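Local structure of erythromycin C-12 hydroxylase (Saccharopolyspora erythraea, 2JJN) at residues L143-V148 with A241-T246; A57-V62 with T314-A319; G375-D380 with L399-G404; S81-M86 with A231-T236; T17-P22 with Q45-V50. The protein hydroxylates the macrolactone ring of erythromycin D at C-12 to give erythromycin C, as a heme-dependent cytochrome P450 monooxygenase of antibiotic biosynthesis. The protein carries 2 engineered substitutions. All coordinates share one frame; numbering follows the deposited sequence. Where two conformers were deposited one is given.

Interaction 1. Residues L143-V148 with A241-T246; sequences LPVTIV and AGHITT. With HEM (protoporphyrin IX containing Fe), chain B.
Pro144 and His243 mark the closest approach of two nearly antiparallel helices, whose short axes pass 8.6 Å apart with their N-to-C directions at 157°. The proline ring fits against the helix backbone: its CB rests on Gly242 O and its CG lies 3.7 Å from His243 CD2. On the next turn, Pro144 CB also touches Thr246 CB. The imidazole of His243 extends toward residues 143-148 because CG is anti to the backbone N (chi1 -174°), and Val145 lies over one of its faces, CB sitting 4.2 Å from the ring centroid in a CH-pi contact. Val145 CG1 is modelled too close to this ring to be real, which leaves the detail of the pair uncertain. His243 NE2 hydrogen-bonds to Phe141 O, just ahead of helix 142-152.

Another flank of residues 241-246 faces the heme. Gly242, without a side chain, lets its CA come within 3.2 Å of the heme methyl CMC. Thr245 OG1 hydrogen-bonds in the carbonyl plane to Ala241 O at 2.7 Å; the hydroxyl lies above the heme rim near CAB and CHC, and the methyl CG2 over pyrrole B. Ala241 O further receives a weak bond from the water that binds the heme iron at 2.2 Å. Ala241-Gly242 and Thr245 match the A-G-x-D/E-T signature of the long central P450 helix, with Ile244 in the acidic place; the contact joins this oxygen-binding segment to the antiparallel E helix of the P450 four-helix core.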
# COMPACT_ATOMS: atom_id res chain seq x y z
N LEU A 143 1.22 10.48 -10.23
CA LEU A 143 -0.10 10.89 -9.77
C LEU A 143 -0.21 10.94 -8.25
O LEU A 143 -0.53 12.02 -7.74
CB LEU A 143 -1.21 10.02 -10.41
CG LEU A 143 -2.59 10.27 -9.82
CD1 LEU A 143 -3.15 11.70 -10.18
CD2 LEU A 143 -3.51 9.16 -10.35
N PRO A 144 0.03 9.81 -7.53
CA PRO A 144 -0.19 9.85 -6.08
C PRO A 144 0.73 10.82 -5.37
O PRO A 144 0.30 11.43 -4.35
CB PRO A 144 0.07 8.41 -5.60
CG PRO A 144 0.51 7.63 -6.81
CD PRO A 144 0.51 8.49 -8.01
N VAL A 145 1.97 10.96 -5.86
CA VAL A 145 2.94 11.94 -5.29
C VAL A 145 2.39 13.37 -5.39
O VAL A 145 2.45 14.16 -4.42
CB VAL A 145 4.38 11.96 -5.99
CG1 VAL A 145 5.02 10.66 -6.02
CG2 VAL A 145 4.37 12.58 -7.37
N THR A 146 1.89 13.71 -6.58
CA THR A 146 1.43 15.04 -6.89
C THR A 146 0.25 15.34 -6.00
O THR A 146 0.19 16.42 -5.37
CB THR A 146 1.07 15.17 -8.39
OG1 THR A 146 2.30 15.08 -9.13
CG2 THR A 146 0.44 16.52 -8.69
N ILE A 147 -0.67 14.38 -5.93
CA ILE A 147 -1.89 14.58 -5.17
C ILE A 147 -1.64 14.72 -3.67
O ILE A 147 -2.16 15.65 -3.03
CB ILE A 147 -2.93 13.50 -5.51
CG1 ILE A 147 -3.29 13.63 -7.01
CG2 ILE A 147 -4.19 13.59 -4.66
CD1 ILE A 147 -3.92 14.99 -7.40
N VAL A 148 -0.85 13.81 -3.11
CA VAL A 148 -0.69 13.87 -1.64
C VAL A 148 0.19 15.05 -1.27
O VAL A 148 -0.02 15.67 -0.20
CB VAL A 148 -0.21 12.51 -1.04
CG1 VAL A 148 0.24 12.68 0.41
CG2 VAL A 148 -1.33 11.47 -1.15
N ALA A 241 3.00 5.86 2.37
CA ALA A 241 1.94 4.83 2.40
C ALA A 241 0.96 5.03 1.27
O ALA A 241 0.40 4.05 0.73
CB ALA A 241 1.18 4.87 3.73
N GLY A 242 0.72 6.28 0.92
CA GLY A 242 -0.24 6.57 -0.13
C GLY A 242 0.41 6.46 -1.48
O GLY A 242 -0.26 6.28 -2.52
N HIS A 243 1.72 6.54 -1.47
CA HIS A 243 2.38 6.64 -2.75
C HIS A 243 2.69 5.25 -3.27
O HIS A 243 2.18 4.84 -4.33
CB HIS A 243 3.62 7.51 -2.63
CG HIS A 243 4.26 7.76 -3.94
ND1 HIS A 243 5.51 8.31 -4.05
CD2 HIS A 243 3.84 7.50 -5.20
CE1 HIS A 243 5.84 8.40 -5.32
NE2 HIS A 243 4.84 7.91 -6.05
N ILE A 244 3.53 4.53 -2.54
CA ILE A 244 3.92 3.18 -2.93
C ILE A 244 2.69 2.40 -3.42
O ILE A 244 2.67 1.79 -4.53
CB ILE A 244 4.55 2.43 -1.70
CG1 ILE A 244 4.81 0.96 -2.02
CG2 ILE A 244 3.61 2.42 -0.52
CD1 ILE A 244 5.38 0.74 -3.35
N THR A 245 1.65 2.42 -2.61
CA THR A 245 0.55 1.46 -2.77
C THR A 245 -0.28 1.85 -3.96
O THR A 245 -0.69 1.01 -4.75
CB THR A 245 -0.39 1.49 -1.56
OG1 THR A 245 -0.80 2.85 -1.34
CG2 THR A 245 0.27 0.92 -0.34
N THR A 246 -0.54 3.13 -4.11
CA THR A 246 -1.40 3.54 -5.19
C THR A 246 -0.69 3.33 -6.52
O THR A 246 -1.28 2.81 -7.48
CB THR A 246 -2.02 4.96 -4.91
OG1 THR A 246 -2.26 5.12 -3.48
CG2 THR A 246 -3.25 5.22 -5.66
CHA HEM B . -2.56 1.38 6.96
CHB HEM B . -2.78 -0.86 2.63
CHC HEM B . -3.29 3.45 0.46
CHD HEM B . -2.26 5.69 4.66
C1A HEM B . -2.65 0.43 5.95
C2A HEM B . -2.62 -1.02 6.18
C3A HEM B . -2.66 -1.63 4.99
C4A HEM B . -2.71 -0.60 3.97
CMA HEM B . -2.63 -3.15 4.72
CAA HEM B . -2.58 -1.71 7.55
CBA HEM B . -1.17 -1.79 8.10
CGA HEM B . -1.08 -2.71 9.33
O1A HEM B . -2.12 -3.26 9.77
O2A HEM B . 0.07 -2.81 9.87
C1B HEM B . -2.95 0.13 1.66
C2B HEM B . -3.17 -0.11 0.26
C3B HEM B . -3.33 1.09 -0.35
C4B HEM B . -3.19 2.10 0.70
CMB HEM B . -3.22 -1.55 -0.29
CAB HEM B . -3.56 1.46 -1.83
CBB HEM B . -4.26 0.68 -2.58
C1C HEM B . -3.05 4.43 1.41
C2C HEM B . -3.08 5.86 1.15
C3C HEM B . -2.80 6.48 2.32
C4C HEM B . -2.59 5.46 3.35
CMC HEM B . -3.40 6.46 -0.24
CAC HEM B . -2.65 7.99 2.61
CBC HEM B . -3.45 8.91 2.08
C1D HEM B . -2.23 4.72 5.61
C2D HEM B . -1.95 4.99 6.98
C3D HEM B . -2.06 3.68 7.69
C4D HEM B . -2.39 2.71 6.68
CMD HEM B . -1.60 6.37 7.62
CAD HEM B . -1.84 3.39 9.19
CBD HEM B . -3.17 3.45 9.97
CGD HEM B . -2.94 3.06 11.40
O1D HEM B . -1.88 2.50 11.73
O2D HEM B . -3.86 3.31 12.21
NA HEM B . -2.73 0.66 4.57
NB HEM B . -2.91 1.50 1.92
NC HEM B . -2.73 4.25 2.74
ND HEM B . -2.49 3.34 5.46
FE HEM B . -2.87 2.42 3.69
O HOH W 1 -0.69 2.26 3.37

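Interaction 2. Residues A57-V62 with T314-A319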
# COMPACT_ATOMS: atom_id res chain seq x y z
N ALA A 57 -8.55 -17.05 8.20
CA ALA A 57 -9.05 -16.84 9.54
C ALA A 57 -7.92 -16.50 10.51
O ALA A 57 -8.13 -15.76 11.46
CB ALA A 57 -9.78 -18.09 10.02
N ASP A 58 -6.76 -17.13 10.32
CA ASP A 58 -5.63 -16.92 11.24
C ASP A 58 -4.99 -15.54 11.03
O ASP A 58 -4.57 -14.90 12.01
CB ASP A 58 -4.59 -18.01 11.03
CG ASP A 58 -5.13 -19.42 11.42
OD1 ASP A 58 -6.06 -19.45 12.29
OD2 ASP A 58 -4.69 -20.41 10.78
N VAL A 59 -4.93 -15.09 9.77
CA VAL A 59 -4.46 -13.71 9.51
C VAL A 59 -5.39 -12.72 10.22
O VAL A 59 -4.93 -11.78 10.88
CB VAL A 59 -4.44 -13.46 8.01
CG1 VAL A 59 -4.37 -11.92 7.70
CG2 VAL A 59 -3.28 -14.24 7.35
N GLN A 60 -6.71 -12.94 10.16
CA GLN A 60 -7.62 -12.04 10.88
C GLN A 60 -7.42 -12.10 12.40
O GLN A 60 -7.47 -11.07 13.08
CB GLN A 60 -9.05 -12.39 10.52
CG GLN A 60 -9.41 -12.00 9.11
CD GLN A 60 -10.91 -12.20 8.85
OE1 GLN A 60 -11.55 -11.33 8.26
NE2 GLN A 60 -11.45 -13.34 9.22
N THR A 61 -7.18 -13.28 12.94
CA THR A 61 -6.93 -13.43 14.39
C THR A 61 -5.76 -12.59 14.83
O THR A 61 -5.85 -11.89 15.84
CB THR A 61 -6.72 -14.90 14.72
OG1 THR A 61 -7.99 -15.56 14.54
CG2 THR A 61 -6.19 -15.12 16.13
N VAL A 62 -4.67 -12.68 14.06
CA VAL A 62 -3.42 -12.01 14.41
C VAL A 62 -3.64 -10.50 14.35
O VAL A 62 -3.25 -9.81 15.28
CB VAL A 62 -2.28 -12.43 13.49
CG1 VAL A 62 -1.04 -11.51 13.66
CG2 VAL A 62 -1.92 -13.89 13.79
N THR A 314 1.87 -11.69 8.61
CA THR A 314 0.52 -12.15 8.19
C THR A 314 0.37 -11.98 6.70
O THR A 314 0.47 -10.86 6.22
CB THR A 314 -0.62 -11.35 8.84
OG1 THR A 314 -0.47 -9.95 8.59
CG2 THR A 314 -0.71 -11.57 10.37
N TRP A 315 0.17 -13.07 5.98
CA TRP A 315 0.17 -13.07 4.52
C TRP A 315 -1.23 -12.78 3.99
O TRP A 315 -2.05 -13.68 3.73
CB TRP A 315 0.71 -14.40 4.00
CG TRP A 315 2.20 -14.48 4.02
CD1 TRP A 315 2.96 -14.88 5.05
CD2 TRP A 315 3.08 -14.14 2.94
NE1 TRP A 315 4.33 -14.84 4.68
CE2 TRP A 315 4.41 -14.38 3.38
CE3 TRP A 315 2.87 -13.62 1.65
CZ2 TRP A 315 5.53 -14.14 2.57
CZ3 TRP A 315 3.97 -13.40 0.83
CH2 TRP A 315 5.29 -13.65 1.29
N VAL A 316 -1.51 -11.48 3.84
CA VAL A 316 -2.79 -11.08 3.25
C VAL A 316 -2.98 -11.69 1.84
O VAL A 316 -4.08 -12.07 1.45
CB VAL A 316 -2.92 -9.54 3.28
CG1 VAL A 316 -3.94 -9.05 2.25
CG2 VAL A 316 -3.37 -9.14 4.71
N LEU A 317 -1.90 -11.80 1.07
CA LEU A 317 -1.99 -12.41 -0.26
C LEU A 317 -2.51 -13.82 -0.15
O LEU A 317 -3.36 -14.22 -0.96
CB LEU A 317 -0.63 -12.40 -0.92
CG LEU A 317 -0.57 -13.15 -2.26
CD1 LEU A 317 -1.55 -12.50 -3.30
CD2 LEU A 317 0.86 -13.13 -2.78
N SER A 318 -1.99 -14.59 0.81
CA SER A 318 -2.47 -15.97 0.96
C SER A 318 -3.92 -16.00 1.45
O SER A 318 -4.75 -16.78 0.94
CB SER A 318 -1.55 -16.65 1.96
OG SER A 318 -1.93 -18.03 2.16
N ALA A 319 -4.24 -15.17 2.44
CA ALA A 319 -5.63 -15.07 2.94
C ALA A 319 -6.57 -14.76 1.82
O ALA A 319 -7.69 -15.31 1.76
CB ALA A 319 -5.72 -13.96 4.02
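Val59 and Val62, on the inner side of helix 56-64, pack against the corner where strand 311-315 of the five-stranded mixed sheet gives way to the short helix 316-320. This sheet and helix 56-64 belong to the beta-rich part of the P450 fold. Val59 is the wedge, and its two methyls divide the work. With CG1 anti to the backbone N (chi1 163°), that branch reaches Thr314 CB at 4.0 Å and Val316 CG2 at 4.2 Å. CG2 turns to the corner itself, 3.9 Å from Trp315 O and 4.1 Å from Ala319 CB. One turn further on, Val62 CG1 is pressed tightly against Thr314 CG2 at 3.3 Å, the two side chains sliding past each other in opposite directions. The hydroxyl of Thr314 makes a weak bond to Met291 O on the adjacent strand.

Trp315 is at once the centre of an inverse gamma turn and the N-cap residue of the following helix. Its indole packs elsewhere, with NE1 hydrogen-bonded to His52 ND1. Trp315 O accepts from Ala319 N. The buried seam is made chiefly of methyls and a carbonyl that already has a partner, and so relies on shape and apolar burial rather than on polar pairing.

Interaction 3. Residues G375-D380 with L399-G404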
# COMPACT_ATOMS: atom_id res chain seq x y z
N GLY A 375 -9.52 3.46 -24.36
CA GLY A 375 -10.40 2.26 -24.32
C GLY A 375 -9.80 1.04 -23.63
O GLY A 375 -10.51 0.31 -22.97
N ARG A 376 -8.51 0.81 -23.84
CA ARG A 376 -7.76 -0.27 -23.19
C ARG A 376 -6.25 -0.00 -23.31
O ARG A 376 -5.82 0.85 -24.10
CB ARG A 376 -8.12 -1.62 -23.84
CG ARG A 376 -7.65 -1.71 -25.29
CD ARG A 376 -7.97 -3.10 -25.93
NE ARG A 376 -9.42 -3.15 -26.13
CZ ARG A 376 -10.28 -4.02 -25.58
NH1 ARG A 376 -9.90 -5.07 -24.85
NH2 ARG A 376 -11.55 -3.87 -25.86
N LEU A 377 -5.48 -0.69 -22.48
CA LEU A 377 -4.04 -0.76 -22.64
C LEU A 377 -3.64 -2.23 -22.57
O LEU A 377 -4.35 -3.03 -21.97
CB LEU A 377 -3.33 -0.05 -21.49
CG LEU A 377 -3.53 1.45 -21.56
CD1 LEU A 377 -2.93 2.05 -20.24
CD2 LEU A 377 -2.84 2.10 -22.76
N THR A 378 -2.51 -2.57 -23.20
CA THR A 378 -1.93 -3.91 -23.02
C THR A 378 -0.46 -3.77 -22.59
O THR A 378 0.16 -2.73 -22.84
CB THR A 378 -1.96 -4.72 -24.34
OG1 THR A 378 -1.61 -6.08 -24.08
CG2 THR A 378 -0.96 -4.13 -25.41
N VAL A 379 0.05 -4.75 -21.84
CA VAL A 379 1.45 -4.72 -21.41
C VAL A 379 2.38 -5.08 -22.57
O VAL A 379 2.11 -6.08 -23.25
CB VAL A 379 1.65 -5.66 -20.17
CG1 VAL A 379 3.11 -5.66 -19.78
CG2 VAL A 379 0.69 -5.21 -19.06
N ASP A 380 3.41 -4.25 -22.78
CA ASP A 380 4.44 -4.38 -23.87
C ASP A 380 5.66 -5.13 -23.33
O ASP A 380 6.41 -4.63 -22.44
CB ASP A 380 4.81 -2.96 -24.35
CG ASP A 380 6.00 -2.89 -25.35
OD1 ASP A 380 6.39 -3.94 -25.92
OD2 ASP A 380 6.51 -1.74 -25.56
N LEU A 399 5.90 -0.55 -16.12
CA LEU A 399 4.88 -1.28 -16.86
C LEU A 399 4.75 -0.64 -18.25
O LEU A 399 3.91 0.21 -18.50
CB LEU A 399 3.52 -1.21 -16.11
CG LEU A 399 2.55 -2.26 -16.68
CD1 LEU A 399 2.90 -3.69 -16.19
CD2 LEU A 399 1.07 -1.93 -16.34
N PRO A 400 5.63 -1.03 -19.17
CA PRO A 400 5.49 -0.55 -20.53
C PRO A 400 4.17 -1.02 -21.07
O PRO A 400 3.79 -2.20 -20.92
CB PRO A 400 6.65 -1.26 -21.27
CG PRO A 400 7.60 -1.70 -20.17
CD PRO A 400 6.76 -1.96 -18.96
N VAL A 401 3.43 -0.08 -21.65
CA VAL A 401 2.14 -0.45 -22.24
C VAL A 401 2.04 0.06 -23.66
O VAL A 401 2.78 0.96 -24.10
CB VAL A 401 0.96 0.16 -21.40
CG1 VAL A 401 0.91 -0.52 -20.02
CG2 VAL A 401 1.16 1.70 -21.26
N LEU A 402 1.08 -0.52 -24.38
CA LEU A 402 0.78 -0.11 -25.74
C LEU A 402 -0.70 0.18 -25.82
O LEU A 402 -1.54 -0.64 -25.39
CB LEU A 402 1.14 -1.22 -26.73
CG LEU A 402 2.61 -1.61 -26.83
CD1 LEU A 402 2.79 -2.96 -27.52
CD2 LEU A 402 3.41 -0.53 -27.51
N ALA A 403 -1.03 1.36 -26.36
CA ALA A 403 -2.40 1.72 -26.70
C ALA A 403 -2.62 1.43 -28.18
O ALA A 403 -2.00 2.10 -29.05
CB ALA A 403 -2.61 3.21 -26.44
N GLY A 404 -3.47 0.49 -28.49
CA GLY A 404 -3.82 0.28 -29.90
C GLY A 404 -4.72 1.37 -30.49
O GLY A 404 -4.85 1.46 -31.73
O HOH W 2 -4.14 -1.21 -26.13
O HOH W 3 5.58 0.61 -24.57
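Asp380 lies across Leu402, and its side chain meets something at each atom. CB packs 3.6 Å from Leu402 CG and also approaches the ring of Pro400. CG, placed anti to the backbone N (chi1 172°), lies 3.9 Å from Leu402 CD1 as the two side chains cross at a slant. At the tip the two oxygens part company: OD1 accepts from Asp382 N, whereas OD2 takes a 2.7 Å bond from a water that also donates to Val401 O. That water thus ties the carboxylate to the opposing strand.

The backbones are joined by a reciprocal pair, Thr378 N to Leu402 O at 3.1 Å and Leu402 N to Thr378 O at 2.8 Å. A third bond, Asp380 N to Pro400 O at 2.8 Å, is nearly straight (173°) but arrives 44° out of the carbonyl plane. Thr378 and Leu402 are side by side on one face of the sheet. On the buried side, Leu377 CD2 meets Ala403 CB at 3.9 Å, and Val379 crosses Leu399 at about a right angle. Leu377 and Leu399 also pack on Val254 of helix 228-259, whose Asp258 accepts from Thr378 OG1 and Val379 N. With 132-134 beyond 400-402, these strands form the small antiparallel three-stranded sheet characteristic of P450s.

Interaction 4. Residues S81-M86 with A231-T236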
# COMPACT_ATOMS: atom_id res chain seq x y z
N SER A 81 14.22 2.01 18.77
CA SER A 81 13.16 2.54 19.61
C SER A 81 12.03 3.12 18.75
O SER A 81 12.23 3.38 17.56
CB SER A 81 13.72 3.58 20.57
OG SER A 81 12.97 3.58 21.77
N PRO A 82 10.83 3.31 19.35
CA PRO A 82 9.64 3.79 18.63
C PRO A 82 9.85 5.19 18.04
O PRO A 82 10.57 6.01 18.64
CB PRO A 82 8.57 3.88 19.72
CG PRO A 82 9.02 2.98 20.80
CD PRO A 82 10.52 3.02 20.77
N THR A 83 9.24 5.46 16.88
CA THR A 83 9.28 6.78 16.25
C THR A 83 7.96 7.54 16.51
O THR A 83 6.90 7.16 15.99
CB THR A 83 9.44 6.63 14.73
OG1 THR A 83 10.62 5.85 14.45
CG2 THR A 83 9.55 7.98 14.05
N PRO A 84 8.01 8.66 17.26
CA PRO A 84 6.78 9.39 17.56
C PRO A 84 5.97 9.73 16.32
O PRO A 84 6.53 10.23 15.34
CB PRO A 84 7.30 10.70 18.17
CG PRO A 84 8.59 10.28 18.83
CD PRO A 84 9.20 9.30 17.87
N GLY A 85 4.67 9.48 16.35
CA GLY A 85 3.84 9.87 15.20
C GLY A 85 3.69 8.80 14.12
O GLY A 85 2.86 8.95 13.24
N MET A 86 4.54 7.77 14.16
CA MET A 86 4.46 6.69 13.14
C MET A 86 3.35 5.75 13.53
O MET A 86 3.57 4.72 14.19
CB MET A 86 5.77 5.91 13.08
CG MET A 86 6.85 6.63 12.36
SD MET A 86 6.39 6.88 10.64
CE MET A 86 7.92 7.64 10.06
N ALA A 231 3.89 15.25 13.86
CA ALA A 231 3.20 15.62 12.63
C ALA A 231 4.03 15.27 11.40
O ALA A 231 3.51 14.86 10.38
CB ALA A 231 2.83 17.12 12.65
N ALA A 232 5.34 15.51 11.50
CA ALA A 232 6.25 15.22 10.38
C ALA A 232 6.35 13.73 10.11
O ALA A 232 6.34 13.29 8.93
CB ALA A 232 7.63 15.80 10.68
N ASN A 233 6.46 12.96 11.18
CA ASN A 233 6.51 11.49 11.01
C ASN A 233 5.21 10.96 10.47
O ASN A 233 5.19 10.11 9.55
CB ASN A 233 6.87 10.83 12.31
CG ASN A 233 8.39 10.92 12.60
OD1 ASN A 233 9.21 10.70 11.70
ND2 ASN A 233 8.76 11.17 13.84
N PHE A 234 4.10 11.43 11.01
CA PHE A 234 2.82 11.01 10.45
C PHE A 234 2.68 11.42 8.98
O PHE A 234 2.25 10.62 8.13
CB PHE A 234 1.65 11.54 11.26
CG PHE A 234 0.33 11.21 10.61
CD1 PHE A 234 -0.16 9.92 10.66
CD2 PHE A 234 -0.36 12.17 9.85
CE1 PHE A 234 -1.32 9.58 10.04
CE2 PHE A 234 -1.54 11.85 9.21
CZ PHE A 234 -2.04 10.49 9.29
N SER A 235 3.09 12.65 8.65
CA SER A 235 3.04 13.10 7.27
C SER A 235 3.93 12.27 6.36
O SER A 235 3.58 12.07 5.22
CB SER A 235 3.40 14.58 7.11
OG SER A 235 2.45 15.41 7.81
N THR A 236 5.07 11.81 6.89
CA THR A 236 6.01 10.93 6.16
C THR A 236 5.29 9.61 5.80
O THR A 236 5.33 9.16 4.64
CB THR A 236 7.27 10.58 6.99
OG1 THR A 236 7.98 11.76 7.34
CG2 THR A 236 8.22 9.56 6.25
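Asn233 projects from its helix into a tight turn formed by Thr83 to Met86, and both Thr83 and Met86 cross it at about a right angle. The Thr83 methyl CG2 sits over the flat side of the asparagine amide, 3.3 Å from Asn233 ND2. Met86 comes to the same side of the amide: its chain bends at chi2 (-63°), bringing SD to 3.6 Å from Asn233 O and CE to 3.7 Å from Asn233 OD1. The amide nitrogen donates to Pro84 O at 2.8 Å. It lies in the plane of that carbonyl, although the bond is bent (134°) and the oxygen is tilted out of the amide plane. The bond to Pro84 O and the methyl over the amide face together limit its rotation.

The turn is of type II, closed by Met86 N to Thr83 O, with Gly85 at its third position. Gly85, with positive phi, lets the turn come close to the helix; its O rests 3.5 Å from Phe234 CB, near the plane of the ring and at its edge, while the phenyl group reaches on to touch the heme.

Residues 81-86 belong to the loop between strand 69-70 and helix 94-105, just ahead of the substrate-binding His88 and Glu89. Helix 228-259, on which they rest, is flanked by helix 180-206, where Thr194 bonds Thr236, and by helix 212-218, which packs on Phe234 and Ser235.

Interaction 5. Residues T17-P22 with Q45-V50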
# COMPACT_ATOMS: atom_id res chain seq x y z
N THR A 17 17.24 -26.09 4.47
CA THR A 17 16.08 -26.51 3.64
C THR A 17 15.74 -25.41 2.64
O THR A 17 16.63 -24.78 2.06
CB THR A 17 14.82 -26.77 4.51
OG1 THR A 17 15.18 -27.50 5.69
CG2 THR A 17 13.80 -27.57 3.72
N ILE A 18 14.51 -25.39 2.21
CA ILE A 18 13.90 -24.11 1.89
C ILE A 18 13.31 -23.45 3.13
O ILE A 18 12.20 -23.76 3.54
CB ILE A 18 12.79 -24.27 0.83
CG1 ILE A 18 11.68 -25.19 1.35
CG2 ILE A 18 13.37 -24.80 -0.47
CD1 ILE A 18 10.75 -25.68 0.27
N ASP A 19 14.06 -22.49 3.73
CA ASP A 19 13.75 -22.01 5.07
C ASP A 19 13.57 -20.52 5.03
O ASP A 19 13.77 -19.82 6.02
CB ASP A 19 14.83 -22.47 6.05
CG ASP A 19 16.24 -22.23 5.53
OD1 ASP A 19 16.40 -21.52 4.50
OD2 ASP A 19 17.18 -22.73 6.17
N GLU A 20 13.20 -20.02 3.85
CA GLU A 20 12.67 -18.65 3.76
C GLU A 20 11.63 -18.55 2.62
O GLU A 20 11.60 -19.37 1.69
CB GLU A 20 13.78 -17.58 3.74
CG GLU A 20 15.01 -17.95 2.91
CD GLU A 20 16.12 -16.88 2.92
OE1 GLU A 20 15.83 -15.68 3.14
OE2 GLU A 20 17.28 -17.26 2.66
N VAL A 21 10.72 -17.59 2.74
CA VAL A 21 9.65 -17.46 1.77
C VAL A 21 10.25 -17.31 0.37
O VAL A 21 11.31 -16.67 0.23
CB VAL A 21 8.72 -16.27 2.09
CG1 VAL A 21 8.24 -16.32 3.55
CG2 VAL A 21 9.41 -14.94 1.81
N PRO A 22 9.59 -17.87 -0.67
CA PRO A 22 10.05 -17.55 -2.03
C PRO A 22 9.90 -16.04 -2.33
O PRO A 22 9.15 -15.34 -1.63
CB PRO A 22 9.13 -18.38 -2.94
CG PRO A 22 8.53 -19.43 -2.07
CD PRO A 22 8.47 -18.83 -0.67
N GLN A 45 7.70 -21.24 10.78
CA GLN A 45 8.80 -20.47 11.36
C GLN A 45 9.97 -20.57 10.41
O GLN A 45 10.39 -21.68 10.05
CB GLN A 45 9.19 -21.15 12.68
CG GLN A 45 10.33 -20.44 13.40
CD GLN A 45 10.81 -21.20 14.63
OE1 GLN A 45 11.38 -20.62 15.62
NE2 GLN A 45 10.62 -22.48 14.61
N ASP A 46 10.46 -19.43 9.94
CA ASP A 46 11.58 -19.39 9.00
C ASP A 46 12.96 -19.43 9.65
O ASP A 46 13.07 -19.52 10.89
CB ASP A 46 11.42 -18.24 7.97
CG ASP A 46 11.73 -16.87 8.53
OD1 ASP A 46 12.41 -16.77 9.60
OD2 ASP A 46 11.29 -15.91 7.84
N ARG A 47 13.99 -19.38 8.80
CA ARG A 47 15.36 -19.56 9.34
C ARG A 47 15.82 -18.39 10.19
O ARG A 47 16.87 -18.49 10.89
CB ARG A 47 16.35 -19.83 8.20
CG ARG A 47 16.59 -18.64 7.31
CD ARG A 47 17.75 -19.03 6.34
NE ARG A 47 18.48 -17.89 5.84
CZ ARG A 47 19.80 -17.69 5.96
NH1 ARG A 47 20.57 -18.57 6.59
NH2 ARG A 47 20.34 -16.60 5.43
N TYR A 48 15.11 -17.27 10.11
CA TYR A 48 15.46 -16.10 10.93
C TYR A 48 14.64 -16.09 12.21
O TYR A 48 14.73 -15.14 12.97
CB TYR A 48 15.20 -14.83 10.14
CG TYR A 48 15.92 -14.78 8.82
CD1 TYR A 48 15.23 -14.89 7.64
CD2 TYR A 48 17.32 -14.67 8.78
CE1 TYR A 48 15.89 -14.87 6.41
CE2 TYR A 48 17.98 -14.65 7.57
CZ TYR A 48 17.25 -14.75 6.39
OH TYR A 48 17.89 -14.75 5.17
N GLY A 49 13.81 -17.12 12.42
CA GLY A 49 12.94 -17.15 13.62
C GLY A 49 11.74 -16.22 13.49
O GLY A 49 11.12 -15.86 14.50
N VAL A 50 11.40 -15.88 12.25
CA VAL A 50 10.21 -15.07 11.94
C VAL A 50 9.10 -16.03 11.56
O VAL A 50 9.32 -16.98 10.82
CB VAL A 50 10.49 -14.09 10.77
CG1 VAL A 50 9.22 -13.35 10.42
CG2 VAL A 50 11.56 -13.11 11.18
O HOH W 4 11.65 -15.89 5.09
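Charge draws Glu20 and Arg47 together: the two side chains run side by side, pointing the same way, and Glu20 OE2 makes a long salt bridge of 3.5 Å with Arg47 NE. Asp19 adds a second negative charge, but its OD1 lies well out of the guanidinium plane and instead touches the aliphatic part of the arginine, 3.4 Å from Arg47 CD.

Direct hydrogen bonds form a second group. Arg47 N donates to Asp19 O at 2.8 Å, in the carbonyl plane. Tyr48 OH donates to Glu20 OE1 at 3.0 Å, coming from above the carboxylate plane, with OE1 at the edge of the phenol ring. The same hydroxyl accepts from Arg47 NH2, and Arg47 CG lies over the centre of the ring.

Residues 46-49 form a type I turn in the hairpin joining strands 43-45 and 51-53 of the P450 mixed sheet. Asp46, its CG between the backbone N and the carbonyl carbon (chi1 76°), makes an Asx turn: OD1 accepts from Tyr48 N at 2.8 Å and from Val50 N at 3.0 Å, the two donors arriving from opposite faces.

Water supplies the last link, donating to Asp46 OD2 at 2.8 Å and accepting from Val21 N, while His52 NE2 bonds to the same carboxylate oxygen.

From the N terminus, interaction 5 closes first, a short loop around helix 27-40 that pins the leading segment to the first hairpin of the mixed sheet. Interaction 2 then opens at residues 57-62 and encloses most of the chain, closing only at 314-319. Within it, interaction 4 opens at 81-86 and interaction 1 at 143-148; both close on helix 228-259, at 231-236 and 241-246 in turn, so their loops cross. Interaction 3 follows in series near the C terminus, completing the small antiparallel sheet. Interactions 2 and 5 touch, with Trp315 CZ2 3.6 Å from Val21 CG1, whereas interactions 3 and 4 lie on opposite sides of the chain's centre.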